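Local coordinates for 39 kDa initiator binding protein (Trichomonas vaginalis, PDB 1PP7) that binds the initiator (Inr) core promoter element of DNA in transcription initiation, this chain being its N-terminal DNA-binding domain, at residues Phe65-Lys70 / Val85-Leu90; Arg36-Leu41 / Leu74-Lys79. One frame throughout, in Å; residues are numbered along the deposited sequence.

Contact 1 of 2, residues Phe65-Lys70 / Val85-Leu90; sequences FKMKKK and VNLRDL. With nucleotides of chain B; nucleotides of chain A.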
ATOM      1  N   PHE C  65       7.515   6.906  -0.300  1.00 29.26           N
ATOM      2  CA  PHE C  65       7.359   5.707   0.521  1.00 24.04           C
ATOM      3  C   PHE C  65       8.109   4.597  -0.181  1.00 22.65           C
ATOM      4  O   PHE C  65       8.442   4.688  -1.363  1.00 20.57           O
ATOM      5  CB  PHE C  65       5.862   5.300   0.720  1.00 26.54           C
ATOM      6  CG  PHE C  65       5.094   4.973  -0.564  1.00 26.28           C
ATOM      7  CD1 PHE C  65       4.467   6.005  -1.313  1.00 27.39           C
ATOM      8  CD2 PHE C  65       4.886   3.648  -0.948  1.00 24.67           C
ATOM      9  CE1 PHE C  65       3.652   5.723  -2.401  1.00 26.16           C
ATOM     10  CE2 PHE C  65       4.062   3.333  -2.046  1.00 26.10           C
ATOM     11  CZ  PHE C  65       3.440   4.377  -2.777  1.00 31.67           C
ATOM     12  N   LYS C  66       8.403   3.547   0.568  1.00 21.87           N
ATOM     13  CA  LYS C  66       9.088   2.424   0.011  1.00 21.76           C
ATOM     14  C   LYS C  66       8.202   1.285   0.358  1.00 23.97           C
ATOM     15  O   LYS C  66       7.433   1.383   1.319  1.00 21.90           O
ATOM     16  CB  LYS C  66      10.456   2.230   0.649  1.00 21.72           C
ATOM     17  CG  LYS C  66      10.465   2.157   2.194  1.00 28.68           C
ATOM     18  CD  LYS C  66      11.841   1.608   2.616  1.00 30.43           C
ATOM     19  CE  LYS C  66      12.283   2.083   4.019  1.00 39.46           C
ATOM     20  NZ  LYS C  66      13.509   1.305   4.553  1.00 39.89           N
ATOM     21  N   MET C  67       8.318   0.192  -0.395  1.00 27.01           N
ATOM     22  CA  MET C  67       7.487  -0.955  -0.121  1.00 30.67           C
ATOM     23  C   MET C  67       8.111  -2.184  -0.721  1.00 31.88           C
ATOM     24  O   MET C  67       9.041  -2.081  -1.512  1.00 29.74           O
ATOM     25  CB  MET C  67       6.063  -0.749  -0.721  1.00 32.87           C
ATOM     26  CG  MET C  67       5.930  -0.964  -2.235  1.00 31.35           C
ATOM     27  SD  MET C  67       4.147  -0.821  -2.796  1.00 39.57           S
ATOM     28  CE  MET C  67       4.186   0.579  -3.778  1.00 22.48           C
ATOM     29  N   LYS C  68       7.620  -3.345  -0.277  1.00 34.81           N
ATOM     30  CA  LYS C  68       8.012  -4.622  -0.831  1.00 36.59           C
ATOM     31  C   LYS C  68       6.712  -5.035  -1.576  1.00 35.31           C
ATOM     32  O   LYS C  68       5.748  -5.503  -0.968  1.00 33.30           O
ATOM     33  CB  LYS C  68       8.364  -5.587   0.300  1.00 43.26           C
ATOM     34  CG  LYS C  68       9.709  -5.300   0.945  1.00 50.53           C
ATOM     35  CD  LYS C  68      10.246  -6.529   1.658  1.00 57.15           C
ATOM     36  CE  LYS C  68      11.625  -6.237   2.281  1.00 64.62           C
ATOM     37  NZ  LYS C  68      12.439  -7.428   2.740  1.00 67.25           N
ATOM     38  N   LYS C  69       6.660  -4.838  -2.887  1.00 34.07           N
ATOM     39  CA  LYS C  69       5.417  -5.160  -3.604  1.00 35.98           C
ATOM     40  C   LYS C  69       4.930  -6.581  -3.371  1.00 36.69           C
ATOM     41  O   LYS C  69       3.740  -6.824  -3.212  1.00 35.43           O
ATOM     42  CB  LYS C  69       5.567  -4.886  -5.097  1.00 24.64           C
ATOM     43  CG  LYS C  69       5.862  -3.447  -5.323  1.00 25.68           C
ATOM     44  CD  LYS C  69       5.773  -3.072  -6.747  1.00 22.65           C
ATOM     45  CE  LYS C  69       7.045  -3.464  -7.481  1.00 20.36           C
ATOM     46  NZ  LYS C  69       6.770  -3.458  -8.946  1.00 24.09           N
ATOM     47  N   LYS C  70       5.863  -7.514  -3.335  1.00 39.43           N
ATOM     48  CA  LYS C  70       5.512  -8.895  -3.112  1.00 43.01           C
ATOM     49  C   LYS C  70       4.578  -9.046  -1.873  1.00 40.45           C
ATOM     50  O   LYS C  70       3.560  -9.717  -1.970  1.00 36.92           O
ATOM     51  CB  LYS C  70       6.807  -9.711  -2.971  1.00 46.94           C
ATOM     52  CG  LYS C  70       6.625 -11.202  -3.137  1.00 53.50           C
ATOM     53  CD  LYS C  70       7.838 -11.808  -3.828  1.00 62.55           C
ATOM     54  CE  LYS C  70       7.726 -13.332  -3.922  1.00 66.36           C
ATOM     55  NZ  LYS C  70       8.943 -13.971  -4.566  1.00 67.33           N
ATOM     56  N   VAL C  85       0.256  -3.184 -12.340  1.00 19.89           N
ATOM     57  CA  VAL C  85      -0.654  -2.560 -13.264  1.00 20.22           C
ATOM     58  C   VAL C  85      -1.361  -1.333 -12.574  1.00 25.33           C
ATOM     59  O   VAL C  85      -1.488  -0.248 -13.176  1.00 22.04           O
ATOM     60  CB  VAL C  85      -1.668  -3.620 -13.794  1.00 23.18           C
ATOM     61  CG1 VAL C  85      -2.918  -2.960 -14.313  1.00 18.19           C
ATOM     62  CG2 VAL C  85      -1.026  -4.430 -14.946  1.00 17.61           C
ATOM     63  N   ASN C  86      -1.816  -1.507 -11.323  1.00 24.82           N
ATOM     64  CA  ASN C  86      -2.458  -0.425 -10.589  1.00 26.55           C
ATOM     65  C   ASN C  86      -1.509   0.780 -10.324  1.00 29.24           C
ATOM     66  O   ASN C  86      -1.963   1.962 -10.409  1.00 26.63           O
ATOM     67  CB  ASN C  86      -3.011  -0.933  -9.244  1.00 30.39           C
ATOM     68  CG  ASN C  86      -4.262  -1.819  -9.397  1.00 34.95           C
ATOM     69  OD1 ASN C  86      -4.908  -1.887 -10.478  1.00 35.99           O
ATOM     70  ND2 ASN C  86      -4.602  -2.497  -8.317  1.00 26.55           N
ATOM     71  N   LEU C  87      -0.237   0.507  -9.975  1.00 23.70           N
ATOM     72  CA  LEU C  87       0.714   1.604  -9.729  1.00 30.92           C
ATOM     73  C   LEU C  87       0.889   2.406 -11.053  1.00 33.39           C
ATOM     74  O   LEU C  87       0.786   3.665 -11.074  1.00 31.50           O
ATOM     75  CB  LEU C  87       2.073   1.072  -9.222  1.00 27.27           C
ATOM     76  CG  LEU C  87       1.984   0.295  -7.892  1.00 25.14           C
ATOM     77  CD1 LEU C  87       3.319  -0.146  -7.530  1.00 24.84           C
ATOM     78  CD2 LEU C  87       1.462   1.114  -6.789  1.00 19.73           C
ATOM     79  N   ARG C  88       1.114   1.656 -12.132  1.00 29.13           N
ATOM     80  CA  ARG C  88       1.249   2.186 -13.473  1.00 33.16           C
ATOM     81  C   ARG C  88       0.043   3.054 -13.866  1.00 31.68           C
ATOM     82  O   ARG C  88       0.199   4.261 -14.116  1.00 32.40           O
ATOM     83  CB  ARG C  88       1.447   1.019 -14.483  1.00 37.20           C
ATOM     84  CG  ARG C  88       0.882   1.213 -15.946  1.00 46.86           C
ATOM     85  CD  ARG C  88       1.994   1.181 -16.976  1.00 47.01           C
ATOM     86  NE  ARG C  88       3.275   1.274 -16.276  1.00 56.34           N
ATOM     87  CZ  ARG C  88       4.447   1.628 -16.820  1.00 57.94           C
ATOM     88  NH1 ARG C  88       4.524   1.946 -18.125  1.00 55.39           N
ATOM     89  NH2 ARG C  88       5.550   1.653 -16.044  1.00 50.00           N
ATOM     90  N   ASP C  89      -1.151   2.472 -13.870  1.00 33.45           N
ATOM     91  CA  ASP C  89      -2.353   3.207 -14.304  1.00 38.12           C
ATOM     92  C   ASP C  89      -2.837   4.301 -13.401  1.00 36.87           C
ATOM     93  O   ASP C  89      -3.573   5.170 -13.835  1.00 41.20           O
ATOM     94  CB  ASP C  89      -3.498   2.237 -14.609  1.00 39.42           C
ATOM     95  CG  ASP C  89      -3.063   1.086 -15.570  1.00 50.72           C
ATOM     96  OD1 ASP C  89      -3.796   0.045 -15.625  1.00 53.48           O
ATOM     97  OD2 ASP C  89      -2.000   1.216 -16.266  1.00 47.82           O
ATOM     98  N   LEU C  90      -2.426   4.291 -12.138  1.00 38.74           N
ATOM     99  CA  LEU C  90      -2.845   5.360 -11.236  1.00 33.53           C
ATOM    100  C   LEU C  90      -1.782   6.452 -11.042  1.00 32.60           C
ATOM    101  O   LEU C  90      -1.909   7.323 -10.177  1.00 38.15           O
ATOM    102  CB  LEU C  90      -3.349   4.774  -9.905  1.00 34.31           C
ATOM    103  CG  LEU C  90      -4.587   3.869 -10.131  1.00 33.27           C
ATOM    104  CD1 LEU C  90      -5.128   3.323  -8.872  1.00 30.22           C
ATOM    105  CD2 LEU C  90      -5.661   4.687 -10.811  1.00 33.89           C
TER
ATOM    106  P    DG B   4       6.118  -1.362 -14.703  1.00 40.10           P
ATOM    107  OP1  DG B   4       6.594   0.046 -14.499  1.00 40.29           O
ATOM    108  OP2  DG B   4       4.970  -1.881 -13.934  1.00 36.70           O
ATOM    109  O5'  DG B   4       5.800  -1.533 -16.247  1.00 35.78           O
ATOM    110  C5'  DG B   4       6.868  -1.457 -17.184  1.00 33.89           C
ATOM    111  C4'  DG B   4       6.442  -2.034 -18.510  1.00 38.37           C
ATOM    112  O4'  DG B   4       6.415  -3.483 -18.437  1.00 41.33           O
ATOM    113  C3'  DG B   4       5.045  -1.605 -18.939  1.00 39.06           C
ATOM    114  O3'  DG B   4       5.085  -1.357 -20.347  1.00 42.35           O
ATOM    115  C2'  DG B   4       4.184  -2.800 -18.532  1.00 40.02           C
ATOM    116  C1'  DG B   4       5.134  -3.974 -18.748  1.00 37.35           C
ATOM    117  N9   DG B   4       4.912  -5.197 -17.975  1.00 35.39           N
ATOM    118  C8   DG B   4       4.806  -5.354 -16.595  1.00 39.70           C
ATOM    119  N7   DG B   4       4.610  -6.606 -16.225  1.00 32.34           N
ATOM    120  C5   DG B   4       4.589  -7.310 -17.428  1.00 35.68           C
ATOM    121  C6   DG B   4       4.406  -8.702 -17.684  1.00 35.88           C
ATOM    122  O6   DG B   4       4.255  -9.614 -16.871  1.00 40.49           O
ATOM    123  N1   DG B   4       4.423  -8.981 -19.060  1.00 35.88           N
ATOM    124  C2   DG B   4       4.606  -8.032 -20.062  1.00 33.76           C
ATOM    125  N2   DG B   4       4.595  -8.465 -21.341  1.00 28.29           N
ATOM    126  N3   DG B   4       4.787  -6.739 -19.827  1.00 30.32           N
ATOM    127  C4   DG B   4       4.766  -6.449 -18.513  1.00 32.46           C
ATOM    128  P    DA B   3      10.401  -4.147  -9.981  1.00 42.62           P
ATOM    129  OP1  DA B   3      11.069  -2.837  -9.695  1.00 36.25           O
ATOM    130  OP2  DA B   3       9.467  -4.751  -9.003  1.00 39.70           O
ATOM    131  O5'  DA B   3       9.605  -4.008 -11.342  1.00 40.74           O
ATOM    132  C5'  DA B   3      10.097  -3.157 -12.367  1.00 34.58           C
ATOM    133  C4'  DA B   3       9.212  -3.278 -13.582  1.00 40.17           C
ATOM    134  O4'  DA B   3       9.235  -4.625 -14.123  1.00 38.71           O
ATOM    135  C3'  DA B   3       7.728  -2.939 -13.389  1.00 36.38           C
ATOM    136  O3'  DA B   3       7.398  -2.291 -14.592  1.00 38.91           O
ATOM    137  C2'  DA B   3       7.067  -4.302 -13.416  1.00 34.19           C
ATOM    138  C1'  DA B   3       7.914  -4.963 -14.477  1.00 34.15           C
ATOM    139  N9   DA B   3       7.799  -6.417 -14.627  1.00 31.05           N
ATOM    140  C8   DA B   3       7.613  -7.395 -13.668  1.00 32.30           C
ATOM    141  N7   DA B   3       7.506  -8.616 -14.168  1.00 27.49           N
ATOM    142  C5   DA B   3       7.630  -8.426 -15.533  1.00 28.91           C
ATOM    143  C6   DA B   3       7.578  -9.329 -16.628  1.00 30.73           C
ATOM    144  N6   DA B   3       7.396 -10.652 -16.495  1.00 26.28           N
ATOM    145  N1   DA B   3       7.717  -8.809 -17.879  1.00 30.07           N
ATOM    146  C2   DA B   3       7.902  -7.476 -18.010  1.00 28.07           C
ATOM    147  N3   DA B   3       7.975  -6.530 -17.055  1.00 30.48           N
ATOM    148  C4   DA B   3       7.825  -7.078 -15.830  1.00 27.65           C
TER
ATOM    149  P    DT A   7      -8.222  -4.718  -7.833  1.00 39.25           P
ATOM    150  OP1  DT A   7      -9.092  -5.193  -6.703  1.00 38.50           O
ATOM    151  OP2  DT A   7      -6.820  -4.259  -7.576  1.00 32.40           O
ATOM    152  O5'  DT A   7      -8.115  -5.894  -8.888  1.00 40.06           O
ATOM    153  C5'  DT A   7      -9.205  -6.793  -9.030  1.00 37.72           C
ATOM    154  C4'  DT A   7      -8.850  -7.894  -9.994  1.00 35.25           C
ATOM    155  O4'  DT A   7      -9.009  -7.443 -11.359  1.00 29.66           O
ATOM    156  C3'  DT A   7      -7.431  -8.444  -9.861  1.00 32.69           C
ATOM    157  O3'  DT A   7      -7.503  -9.854  -9.640  1.00 37.04           O
ATOM    158  C2'  DT A   7      -6.803  -8.115 -11.201  1.00 34.95           C
ATOM    159  C1'  DT A   7      -8.001  -8.023 -12.128  1.00 30.69           C
ATOM    160  N1   DT A   7      -7.817  -7.197 -13.330  1.00 29.93           N
ATOM    161  C2   DT A   7      -8.238  -7.741 -14.521  1.00 32.10           C
ATOM    162  O2   DT A   7      -8.722  -8.863 -14.580  1.00 33.62           O
ATOM    163  N3   DT A   7      -8.053  -6.934 -15.642  1.00 29.90           N
ATOM    164  C4   DT A   7      -7.485  -5.656 -15.660  1.00 36.11           C
ATOM    165  O4   DT A   7      -7.373  -5.028 -16.739  1.00 34.04           O
ATOM    166  C5   DT A   7      -7.055  -5.151 -14.344  1.00 33.65           C
ATOM    167  C7   DT A   7      -6.442  -3.788 -14.246  1.00 27.02           C
ATOM    168  C6   DT A   7      -7.242  -5.942 -13.272  1.00 32.90           C
TER
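Leu87 of helix 80-89 meets Met67 and Lys69 in the initiator-binding domain of this protein, whose winged-helix-like layout joins helices 69-76 and 80-89, a helix-turn-helix pair, to an antiparallel sheet. Met67, on strand 65-67, and Leu87 reach toward each other tip to tip: the methyl CE of Met67 ends 3.9 Å from Leu87 CD1 and only slightly farther from CD2, so it faces both branches of the leucine. The bend of the methionine at its last torsion (chi3 114°) turns that methyl toward the helix. Phe34, Phe92 and Trp105 add to the packing round Leu87, and all the residues that touch here are buried.

Toward the DNA the contact turns polar. Lys69 passes Leu87 at an angle, its CD 3.9 Å from Leu87 CD1; the chain then bends at chi3 (-80°) and sends NZ to Asn84 OD1, with a weak hydrogen bond of 3.0 Å from Lys69 NZ to OP2 of DA3 of chain B. The open side is the flank of helix 80-89 that carries Arg88 and Asp89, both exposed; there the guanidinium of Arg88 has O5' of DG4 of chain B over one face. The two DNA strands are thus contacted from the same helix: Val85 CG1 lies 3.6 Å from the thymine methyl C7 of DT7 of chain A, and Asn86 ND2 donates to OP2 of that nucleotide over 2.9 Å at 156°.

Contact 2 of 2, residues Arg36-Leu41 / Leu74-Lys79; sequences RKLHML and LVMGIK. With ZN (zinc ion), chain I; nucleotides of chain A.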
ATOM      1  N   ARG C  36      -6.511   5.078  -2.028  1.00 21.46           N
ATOM      2  CA  ARG C  36      -6.907   5.230  -0.636  1.00 22.17           C
ATOM      3  C   ARG C  36      -6.728   3.958   0.145  1.00 27.54           C
ATOM      4  O   ARG C  36      -6.586   3.996   1.380  1.00 33.20           O
ATOM      5  CB  ARG C  36      -8.323   5.746  -0.504  1.00 23.69           C
ATOM      6  CG  ARG C  36      -8.464   7.178  -0.943  1.00 23.63           C
ATOM      7  CD  ARG C  36      -9.722   7.720  -0.388  1.00 22.11           C
ATOM      8  NE  ARG C  36     -10.110   9.010  -0.925  1.00 20.83           N
ATOM      9  CZ  ARG C  36     -11.201   9.621  -0.491  1.00 29.24           C
ATOM     10  NH1 ARG C  36     -11.935   8.987   0.445  1.00 24.80           N
ATOM     11  NH2 ARG C  36     -11.535  10.857  -0.918  1.00 22.63           N
ATOM     12  N   LYS C  37      -6.738   2.825  -0.546  1.00 23.89           N
ATOM     13  CA  LYS C  37      -6.429   1.593   0.152  1.00 27.01           C
ATOM     14  C   LYS C  37      -4.910   1.665   0.476  1.00 26.21           C
ATOM     15  O   LYS C  37      -4.510   1.401   1.612  1.00 29.11           O
ATOM     16  CB  LYS C  37      -6.739   0.364  -0.702  1.00 22.94           C
ATOM     17  CG  LYS C  37      -8.235   0.226  -0.919  1.00 25.66           C
ATOM     18  CD  LYS C  37      -8.562  -0.745  -2.029  1.00 27.28           C
ATOM     19  CE  LYS C  37      -9.813  -1.522  -1.687  1.00 29.63           C
ATOM     20  NZ  LYS C  37     -10.407  -2.277  -2.868  1.00 36.00           N
ATOM     21  N   LEU C  38      -4.074   2.052  -0.488  1.00 21.99           N
ATOM     22  CA  LEU C  38      -2.645   2.134  -0.204  1.00 22.07           C
ATOM     23  C   LEU C  38      -2.457   3.114   0.919  1.00 24.76           C
ATOM     24  O   LEU C  38      -1.709   2.843   1.858  1.00 28.08           O
ATOM     25  CB  LEU C  38      -1.835   2.652  -1.397  1.00 25.15           C
ATOM     26  CG  LEU C  38      -0.695   1.767  -1.900  1.00 32.48           C
ATOM     27  CD1 LEU C  38       0.244   2.567  -2.799  1.00 28.34           C
ATOM     28  CD2 LEU C  38       0.026   1.121  -0.708  1.00 32.13           C
ATOM     29  N   HIS C  39      -3.175   4.232   0.832  1.00 21.64           N
ATOM     30  CA  HIS C  39      -3.034   5.289   1.796  1.00 24.83           C
ATOM     31  C   HIS C  39      -3.470   4.887   3.180  1.00 26.99           C
ATOM     32  O   HIS C  39      -2.769   5.199   4.167  1.00 27.71           O
ATOM     33  CB  HIS C  39      -3.748   6.580   1.329  1.00 28.98           C
ATOM     34  CG  HIS C  39      -3.159   7.828   1.905  1.00 27.02           C
ATOM     35  ND1 HIS C  39      -3.624   8.405   3.074  1.00 26.29           N
ATOM     36  CD2 HIS C  39      -2.049   8.530   1.554  1.00 26.79           C
ATOM     37  CE1 HIS C  39      -2.826   9.406   3.420  1.00 29.46           C
ATOM     38  NE2 HIS C  39      -1.860   9.503   2.516  1.00 26.98           N
ATOM     39  N   MET C  40      -4.608   4.209   3.299  1.00 28.03           N
ATOM     40  CA  MET C  40      -5.012   3.791   4.655  1.00 27.87           C
ATOM     41  C   MET C  40      -4.015   2.791   5.202  1.00 23.58           C
ATOM     42  O   MET C  40      -3.828   2.739   6.375  1.00 23.98           O
ATOM     43  CB  MET C  40      -6.355   3.101   4.660  1.00 29.36           C
ATOM     44  CG  MET C  40      -7.458   3.998   4.246  1.00 53.83           C
ATOM     45  SD  MET C  40      -9.039   3.090   4.167  1.00 72.21           S
ATOM     46  CE  MET C  40      -9.532   3.212   2.358  1.00 65.30           C
ATOM     47  N   LEU C  41      -3.401   1.995   4.332  1.00 21.15           N
ATOM     48  CA  LEU C  41      -2.481   0.961   4.750  1.00 26.45           C
ATOM     49  C   LEU C  41      -1.233   1.602   5.322  1.00 26.20           C
ATOM     50  O   LEU C  41      -0.805   1.299   6.397  1.00 26.78           O
ATOM     51  CB  LEU C  41      -2.087   0.101   3.552  1.00 28.78           C
ATOM     52  CG  LEU C  41      -2.200  -1.391   3.767  1.00 30.82           C
ATOM     53  CD1 LEU C  41      -1.053  -2.122   3.094  1.00 34.17           C
ATOM     54  CD2 LEU C  41      -2.189  -1.664   5.259  1.00 36.65           C
ATOM     55  N   LEU C  74       0.188  -9.217  -1.385  1.00 33.64           N
ATOM     56  CA  LEU C  74      -0.479 -10.229  -0.547  1.00 36.99           C
ATOM     57  C   LEU C  74      -1.520  -9.678   0.389  1.00 37.94           C
ATOM     58  O   LEU C  74      -2.699 -10.026   0.273  1.00 38.92           O
ATOM     59  CB  LEU C  74       0.508 -11.039   0.313  1.00 39.30           C
ATOM     60  CG  LEU C  74       1.397 -12.004  -0.458  1.00 39.99           C
ATOM     61  CD1 LEU C  74       2.497 -12.576   0.447  1.00 46.88           C
ATOM     62  CD2 LEU C  74       0.553 -13.089  -1.001  1.00 42.26           C
ATOM     63  N   VAL C  75      -1.102  -8.815   1.314  1.00 36.48           N
ATOM     64  CA  VAL C  75      -2.063  -8.264   2.270  1.00 37.30           C
ATOM     65  C   VAL C  75      -3.264  -7.586   1.577  1.00 38.03           C
ATOM     66  O   VAL C  75      -4.342  -7.452   2.177  1.00 42.67           O
ATOM     67  CB  VAL C  75      -1.383  -7.273   3.248  1.00 33.21           C
ATOM     68  CG1 VAL C  75      -0.080  -7.840   3.742  1.00 40.44           C
ATOM     69  CG2 VAL C  75      -1.076  -6.004   2.593  1.00 34.80           C
ATOM     70  N   MET C  76      -3.095  -7.187   0.315  1.00 37.17           N
ATOM     71  CA  MET C  76      -4.147  -6.512  -0.430  1.00 34.94           C
ATOM     72  C   MET C  76      -5.044  -7.435  -1.209  1.00 37.78           C
ATOM     73  O   MET C  76      -6.135  -7.026  -1.672  1.00 39.58           O
ATOM     74  CB  MET C  76      -3.571  -5.521  -1.394  1.00 28.76           C
ATOM     75  CG  MET C  76      -3.084  -4.279  -0.755  1.00 37.13           C
ATOM     76  SD  MET C  76      -2.760  -3.158  -2.104  1.00 48.28           S
ATOM     77  CE  MET C  76      -3.561  -1.691  -1.617  1.00 46.16           C
ATOM     78  N   GLY C  77      -4.591  -8.678  -1.331  1.00 38.36           N
ATOM     79  CA  GLY C  77      -5.339  -9.696  -2.050  1.00 37.67           C
ATOM     80  C   GLY C  77      -5.264  -9.603  -3.567  1.00 37.00           C
ATOM     81  O   GLY C  77      -6.243  -9.907  -4.246  1.00 42.71           O
ATOM     82  N   ILE C  78      -4.137  -9.178  -4.121  1.00 34.26           N
ATOM     83  CA  ILE C  78      -4.040  -9.076  -5.576  1.00 36.05           C
ATOM     84  C   ILE C  78      -2.723  -9.632  -6.017  1.00 32.64           C
ATOM     85  O   ILE C  78      -1.747  -9.592  -5.277  1.00 34.42           O
ATOM     86  CB  ILE C  78      -4.228  -7.590  -6.078  1.00 38.02           C
ATOM     87  CG1 ILE C  78      -3.083  -6.700  -5.542  1.00 35.56           C
ATOM     88  CG2 ILE C  78      -5.645  -7.071  -5.626  1.00 31.51           C
ATOM     89  CD1 ILE C  78      -3.272  -5.188  -5.702  1.00 33.79           C
ATOM     90  N   LYS C  79      -2.700 -10.204  -7.210  1.00 33.05           N
ATOM     91  CA  LYS C  79      -1.436 -10.746  -7.739  1.00 33.67           C
ATOM     92  C   LYS C  79      -0.370  -9.623  -7.866  1.00 29.60           C
ATOM     93  O   LYS C  79      -0.722  -8.450  -8.016  1.00 33.19           O
ATOM     94  CB  LYS C  79      -1.660 -11.333  -9.139  1.00 29.41           C
ATOM     95  CG  LYS C  79      -2.844 -12.241  -9.298  1.00 40.08           C
ATOM     96  CD  LYS C  79      -2.462 -13.688  -9.079  1.00 46.73           C
ATOM     97  CE  LYS C  79      -2.450 -14.047  -7.577  1.00 52.25           C
ATOM     98  NZ  LYS C  79      -3.828 -14.284  -7.005  1.00 55.76           N
TER
HETATM   99 ZN    ZN I 132      -5.489   8.374   3.941  1.00 39.56          ZN
ATOM    100  P    DT A   8      -6.197 -10.688  -9.174  1.00 35.74           P
ATOM    101  OP1  DT A   8      -6.753 -11.603  -8.146  1.00 37.14           O
ATOM    102  OP2  DT A   8      -4.995  -9.906  -8.851  1.00 38.19           O
ATOM    103  O5'  DT A   8      -5.929 -11.426 -10.534  1.00 33.71           O
ATOM    104  C5'  DT A   8      -7.057 -11.970 -11.198  1.00 37.02           C
ATOM    105  C4'  DT A   8      -6.662 -12.594 -12.503  1.00 35.77           C
ATOM    106  O4'  DT A   8      -6.746 -11.580 -13.499  1.00 35.16           O
ATOM    107  C3'  DT A   8      -5.255 -13.158 -12.573  1.00 38.32           C
ATOM    108  O3'  DT A   8      -5.311 -14.516 -12.985  1.00 53.47           O
ATOM    109  C2'  DT A   8      -4.582 -12.329 -13.641  1.00 35.17           C
ATOM    110  C1'  DT A   8      -5.712 -11.737 -14.417  1.00 35.56           C
ATOM    111  N1   DT A   8      -5.455 -10.406 -15.015  1.00 39.28           N
ATOM    112  C2   DT A   8      -5.767 -10.223 -16.363  1.00 37.68           C
ATOM    113  O2   DT A   8      -6.304 -11.060 -17.028  1.00 30.40           O
ATOM    114  N3   DT A   8      -5.457  -8.991 -16.875  1.00 39.18           N
ATOM    115  C4   DT A   8      -4.949  -7.911 -16.181  1.00 40.57           C
ATOM    116  O4   DT A   8      -4.785  -6.838 -16.772  1.00 44.06           O
ATOM    117  C5   DT A   8      -4.677  -8.157 -14.761  1.00 39.54           C
ATOM    118  C7   DT A   8      -4.145  -7.045 -13.914  1.00 44.18           C
ATOM    119  C6   DT A   8      -4.929  -9.381 -14.268  1.00 35.92           C
TER
HETATM  120  O   HOH W   1      -5.495   7.404   6.042  1.00 23.36           O
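The thioether of Met76 extends from the end of helix 69-76 to helix 34-45, where its methyl CE lies 3.9 Å from Lys37 CB and equally far from the backbone N of Leu38. CG of Met76 stands beside its own backbone N (chi1 -75°), and a turn at chi3 (131°) brings CE against the helix backbone. Leu22 of helix 16-23 touches both Met76 and Lys37, while the Lys37 amine turns to the carbonyl oxygens of Arg24 and Ser32. One turn farther along helix 34-45, Leu41 passes Val75 at an angle, with Leu41 CD1 3.9 Å from Val75 CG2, the branch held between the valine's backbone N and carbonyl carbon.

Away from this apolar seam, His39 binds a zinc ion through ND1 at 2.1 Å, and a water lies 2.3 Å from the metal. The other ring nitrogen, NE2, is hydrogen-bonded to Thr111 O. Gly77, with positive phi, ends helix 69-76 in a Schellman motif. Beyond it, Lys79, the N-cap residue of helix 80-89, gives a hydrogen bond of 2.8 Å at 164° from its N to OP2 of DT8 of chain A. The end of the first helix of a helix-turn-helix thus packs on helix 34-45, and the turn after it meets a DNA phosphate.

Contact 1 and contact 2 lie in one compact domain with their centres 10 Å apart, and both draw on helix 69-76: its first turn in contact 1, its last in contact 2. Their segments alternate along the chain, in the order 36-41, 65-70, 74-79, 85-90, so the two pairings interlock. They also touch directly, Phe65 CZ packing 3.7 Å from Leu38 CD1, and Asn86 ND2 lying 4.0 Å from Ile78 CD1. Contact 1 joins helix 80-89 to the four-stranded antiparallel sheet, whereas contact 2 joins helix 69-76 to helix 34-45. Together they join both helices of the helix-turn-helix, each with DNA contacts of its own, to one interior.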